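Local coordinates for 16S rRNA processing protein (Pseudomonas aeruginosa, PDB 2F1L) that is probably an accessory factor for late assembly of the 30S ribosomal subunit, needed for efficient processing of 16S rRNA, at residues 42-47 with 170-175; 116-121 with 177-182. One frame throughout, in Å; residues are numbered along the deposited sequence.

Contact 1: 42-47 with 170-175; sequences TDPLDN and LSIDLA. With GOL (glycerol), chain F.
Two first torsions bring the polar groups of Asp46 and Ser171 together: Asp46 CG stands between its own backbone N and carbonyl carbon (chi1 69°), and Ser171 OG is anti to its carbonyl carbon, beside its N. The serine hydroxyl donates to the carboxylate, with Ser171 OG 2.7 Å from Asp46 OD2, and it comes from above the carboxylate plane, 57° out of it. The backbone of the same aspartate adds a second bond, Asp46 N to Leu170 O at 3.1 Å, clearly bent at the hydrogen.

Pro44, which follows a cis peptide bond, rests CB on the carbonyl of Leu170 and makes its apolar contact through CG, 3.8 Å from Ile172 CD1. Leu45 and Leu170 run side by side and point the same way, with 3.9 Å between Leu45 CD2 and Leu170 CD2. The loop keeps its shape partly through Pro44 O, which accepts from both Thr42 OG1 and Asn47 N.

Segment 42-47 belongs to the N-terminal RimM domain and 170-175 to the PRC-barrel domain, so this is an interdomain contact, made against an edge strand of the PRC-barrel sheet, 169-173. A glycerol, probably from the crystallisation liquor, bridges the two sides: Ile172 N donates to glycerol O1 at 2.8 Å, nearly straight at 171°, and glycerol O1 donates to Asp46 OD1 at 3.0 Å. Asp50 and Tyr113 also bind it. Ser171 is thus the protein's own hold on the carboxylate, and the glycerol a further one in the crystal; Leu170 O, 3.2 Å from Asp46 OD1 without bonding it, would probably offset part of this stabilisation.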
# COMPACT_ATOMS: atom_id res chain seq x y z
N THR A 42 -0.09 0.93 10.56
CA THR A 42 -0.40 -0.46 10.82
C THR A 42 -1.21 -1.07 9.66
O THR A 42 -1.79 -0.36 8.85
CB THR A 42 -1.22 -0.62 12.12
OG1 THR A 42 -2.50 0.06 12.01
CG2 THR A 42 -0.46 -0.02 13.28
N ASP A 43 -1.18 -2.40 9.58
CA ASP A 43 -1.98 -3.14 8.64
C ASP A 43 -2.76 -4.12 9.47
O ASP A 43 -2.18 -4.89 10.19
CB ASP A 43 -1.07 -3.91 7.70
CG ASP A 43 -1.82 -4.63 6.64
OD1 ASP A 43 -3.08 -4.50 6.61
OD2 ASP A 43 -1.15 -5.31 5.83
N PRO A 44 -4.11 -4.04 9.47
CA PRO A 44 -5.08 -3.13 8.91
C PRO A 44 -4.86 -1.73 9.44
O PRO A 44 -4.27 -1.58 10.52
CB PRO A 44 -6.39 -3.63 9.52
CG PRO A 44 -6.17 -5.05 9.78
CD PRO A 44 -4.77 -5.12 10.21
N LEU A 45 -5.41 -0.73 8.76
CA LEU A 45 -5.25 0.64 9.23
C LEU A 45 -5.65 0.83 10.70
O LEU A 45 -5.04 1.63 11.42
CB LEU A 45 -6.04 1.61 8.38
CG LEU A 45 -5.65 3.09 8.44
CD1 LEU A 45 -4.25 3.30 8.01
CD2 LEU A 45 -6.58 3.89 7.54
N ASP A 46 -6.69 0.12 11.16
CA ASP A 46 -7.27 0.46 12.47
C ASP A 46 -6.61 -0.27 13.61
O ASP A 46 -6.98 -0.11 14.74
CB ASP A 46 -8.79 0.22 12.49
CG ASP A 46 -9.15 -1.23 12.43
OD1 ASP A 46 -8.23 -2.06 12.39
OD2 ASP A 46 -10.37 -1.52 12.40
N ASN A 47 -5.60 -1.04 13.28
CA ASN A 47 -4.92 -1.87 14.21
C ASN A 47 -4.15 -1.08 15.24
O ASN A 47 -3.97 -1.51 16.35
CB ASN A 47 -3.98 -2.77 13.43
CG ASN A 47 -3.33 -3.79 14.30
OD1 ASN A 47 -4.02 -4.52 14.98
ND2 ASN A 47 -2.00 -3.84 14.31
N LEU A 170 -8.73 -1.71 5.87
CA LEU A 170 -8.98 -0.79 7.00
C LEU A 170 -9.29 -1.52 8.31
O LEU A 170 -8.88 -1.07 9.39
CB LEU A 170 -10.15 0.15 6.66
CG LEU A 170 -10.02 0.88 5.32
CD1 LEU A 170 -11.06 1.93 5.20
CD2 LEU A 170 -8.65 1.50 5.21
N SER A 171 -10.07 -2.60 8.21
CA SER A 171 -10.58 -3.29 9.39
C SER A 171 -10.86 -4.72 9.00
O SER A 171 -11.37 -4.98 7.92
CB SER A 171 -11.91 -2.66 9.85
OG SER A 171 -11.82 -1.26 10.10
N ILE A 172 -10.55 -5.66 9.87
CA ILE A 172 -10.86 -7.08 9.63
C ILE A 172 -11.63 -7.57 10.83
O ILE A 172 -11.15 -7.47 11.94
CB ILE A 172 -9.57 -7.92 9.51
CG1 ILE A 172 -8.77 -7.46 8.32
CG2 ILE A 172 -9.88 -9.39 9.43
CD1 ILE A 172 -7.43 -8.23 8.12
N ASP A 173 -12.82 -8.10 10.62
CA ASP A 173 -13.55 -8.72 11.73
C ASP A 173 -13.76 -10.19 11.41
O ASP A 173 -14.67 -10.57 10.66
CB ASP A 173 -14.85 -7.97 12.00
CG ASP A 173 -15.52 -8.43 13.26
OD1 ASP A 173 -15.66 -9.65 13.43
OD2 ASP A 173 -15.93 -7.60 14.09
N LEU A 174 -12.93 -11.05 11.97
CA LEU A 174 -13.01 -12.48 11.67
C LEU A 174 -14.28 -13.09 12.16
O LEU A 174 -14.87 -13.91 11.47
CB LEU A 174 -11.84 -13.26 12.27
CG LEU A 174 -10.48 -12.82 11.76
CD1 LEU A 174 -9.39 -13.55 12.53
CD2 LEU A 174 -10.39 -13.00 10.23
N ALA A 175 -14.69 -12.73 13.37
CA ALA A 175 -15.92 -13.32 13.90
C ALA A 175 -17.11 -13.00 13.01
O ALA A 175 -17.91 -13.87 12.76
CB ALA A 175 -16.17 -12.87 15.31
C1 GOL F . -9.08 -4.98 13.47
O1 GOL F . -9.07 -4.87 12.07
C2 GOL F . -7.90 -5.80 13.95
O2 GOL F . -7.90 -5.94 15.35
C3 GOL F . -6.60 -5.12 13.55
O3 GOL F . -5.67 -6.13 13.23

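Contact 2: 116-121 with 177-182; sequences HQLEGL and GEMRVD
Within the PRC-barrel domain, the turn leaving helix 115-118 packs on the start of strand 178-181, mainly through Leu121, Met179 and Gly177. The Leu121 side chain reaches over the glycine backbone, with Leu121 CD2 3.4 Å from Gly177 C. Further in, the selenomethionine Met179 directs its side chain toward the turn. Its CG lies opposite the backbone N (chi1 -177°) and the chain then bends about the CG-SE bond (chi3 -89°), carrying the methyl to the leucines: Met179 CE is 4.0 Å from Leu118 CD2, where the two side chains cross at a slant, and 4.3 Å from Leu121 CD1.

The connection is a type II beta turn from Leu118 to Leu121, closed by Leu121 N to Leu118 O at 3.1 Å, with Gly120 at positive phi (91°). On the strand side, Gly177 and Glu178 form a G1 beta bulge opposite Asp173, in the hairpin between strands 169-173 and 178-181. Ile172 and Ile134 also touch both Leu121 and Met179, extending this apolar cluster into the barrel.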
# COMPACT_ATOMS: atom_id res chain seq x y z
N HIS A 116 -4.99 -18.51 5.88
CA HIS A 116 -6.18 -19.33 5.79
C HIS A 116 -7.31 -18.69 6.67
O HIS A 116 -8.49 -18.90 6.39
CB HIS A 116 -5.82 -20.83 6.04
CG HIS A 116 -4.72 -21.37 5.14
ND1 HIS A 116 -4.53 -20.93 3.84
CD2 HIS A 116 -3.77 -22.31 5.35
CE1 HIS A 116 -3.51 -21.58 3.30
NE2 HIS A 116 -3.03 -22.42 4.20
N GLN A 117 -6.96 -17.87 7.66
CA GLN A 117 -7.97 -17.07 8.40
C GLN A 117 -8.68 -15.97 7.58
O GLN A 117 -9.80 -15.63 7.87
CB GLN A 117 -7.31 -16.40 9.59
CG GLN A 117 -6.88 -17.33 10.69
CD GLN A 117 -6.36 -16.53 11.85
OE1 GLN A 117 -5.44 -15.72 11.68
NE2 GLN A 117 -6.98 -16.68 13.01
N LEU A 118 -8.01 -15.39 6.59
CA LEU A 118 -8.60 -14.38 5.70
C LEU A 118 -9.52 -14.95 4.60
O LEU A 118 -10.44 -14.27 4.15
CB LEU A 118 -7.49 -13.54 5.06
CG LEU A 118 -6.59 -12.83 6.11
CD1 LEU A 118 -5.45 -12.13 5.41
CD2 LEU A 118 -7.37 -11.86 6.99
N GLU A 119 -9.26 -16.19 4.18
CA GLU A 119 -10.07 -16.90 3.18
C GLU A 119 -11.52 -16.96 3.60
O GLU A 119 -11.85 -17.35 4.71
CB GLU A 119 -9.55 -18.32 2.97
CG GLU A 119 -8.46 -18.37 1.92
CD GLU A 119 -7.51 -19.56 2.05
OE1 GLU A 119 -7.89 -20.64 2.57
OE2 GLU A 119 -6.36 -19.39 1.60
N GLY A 120 -12.40 -16.56 2.70
CA GLY A 120 -13.82 -16.59 2.96
C GLY A 120 -14.36 -15.31 3.55
O GLY A 120 -15.55 -15.18 3.68
N LEU A 121 -13.51 -14.34 3.88
CA LEU A 121 -14.00 -13.05 4.38
C LEU A 121 -14.66 -12.29 3.26
O LEU A 121 -14.16 -12.28 2.11
CB LEU A 121 -12.89 -12.21 4.95
CG LEU A 121 -12.27 -12.66 6.27
CD1 LEU A 121 -11.20 -11.69 6.67
CD2 LEU A 121 -13.31 -12.73 7.34
N GLY A 177 -16.90 -12.26 9.82
CA GLY A 177 -16.60 -12.68 8.44
C GLY A 177 -16.51 -11.51 7.48
O GLY A 177 -16.79 -11.66 6.29
N GLU A 178 -16.10 -10.34 7.96
CA GLU A 178 -16.11 -9.16 7.15
C GLU A 178 -14.80 -8.41 7.18
O GLU A 178 -14.10 -8.40 8.16
CB GLU A 178 -17.22 -8.22 7.61
CG GLU A 178 -18.57 -8.62 7.06
CD GLU A 178 -19.77 -7.86 7.69
OE1 GLU A 178 -19.60 -7.08 8.68
OE2 GLU A 178 -20.88 -8.04 7.13
N MSE A 179 -14.51 -7.76 6.07
CA MSE A 179 -13.36 -6.91 5.96
C MSE A 179 -13.76 -5.60 5.28
O MSE A 179 -14.52 -5.59 4.29
CB MSE A 179 -12.30 -7.59 5.15
CG MSE A 179 -11.09 -6.77 5.07
SE MSE A 179 -9.84 -7.43 3.68
CE MSE A 179 -8.69 -8.79 4.73
N ARG A 180 -13.29 -4.49 5.83
CA ARG A 180 -13.57 -3.20 5.24
C ARG A 180 -12.28 -2.74 4.56
O ARG A 180 -11.21 -2.77 5.19
CB ARG A 180 -14.01 -2.23 6.27
CG ARG A 180 -14.08 -0.81 5.81
CD ARG A 180 -15.30 -0.52 4.97
NE ARG A 180 -16.48 -0.38 5.80
CZ ARG A 180 -17.72 -0.25 5.35
NH1 ARG A 180 -17.96 -0.20 4.05
NH2 ARG A 180 -18.74 -0.16 6.20
N VAL A 181 -12.42 -2.31 3.29
CA VAL A 181 -11.31 -1.90 2.46
C VAL A 181 -11.58 -0.58 1.80
O VAL A 181 -12.73 -0.15 1.69
CB VAL A 181 -10.97 -2.90 1.35
CG1 VAL A 181 -10.66 -4.26 1.98
CG2 VAL A 181 -12.09 -3.00 0.34
N ASP A 182 -10.48 0.08 1.44
CA ASP A 182 -10.54 1.27 0.64
C ASP A 182 -9.95 0.88 -0.67
O ASP A 182 -8.76 0.57 -0.76
CB ASP A 182 -9.76 2.42 1.27
CG ASP A 182 -9.90 3.71 0.50
OD1 ASP A 182 -10.92 3.90 -0.20
OD2 ASP A 182 -9.02 4.56 0.65

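Contacts 1 and 2 have centres about 9 Å apart and share one beta hairpin, strand 169-173 supplying the interdomain contact and strand 178-181 the packing inside the PRC barrel. Probable backbone hydrogen bonds join them, Leu170 N to Arg180 O and Asp173 N to Glu178 O, each 2.8 Å. The hairpin carries a classic bulge, with Leu170 and Ser171 both facing Arg180. The glycerol lies at contact 1, held by the backbone N of Ile172, whose side chain meets Pro44 there and Leu118, Leu121 and Met179 in contact 2. The N-terminal domain therefore docks on a strand whose hairpin partner, 178-181, also pairs with strand 122-125 and turns Met179 into the apolar interior.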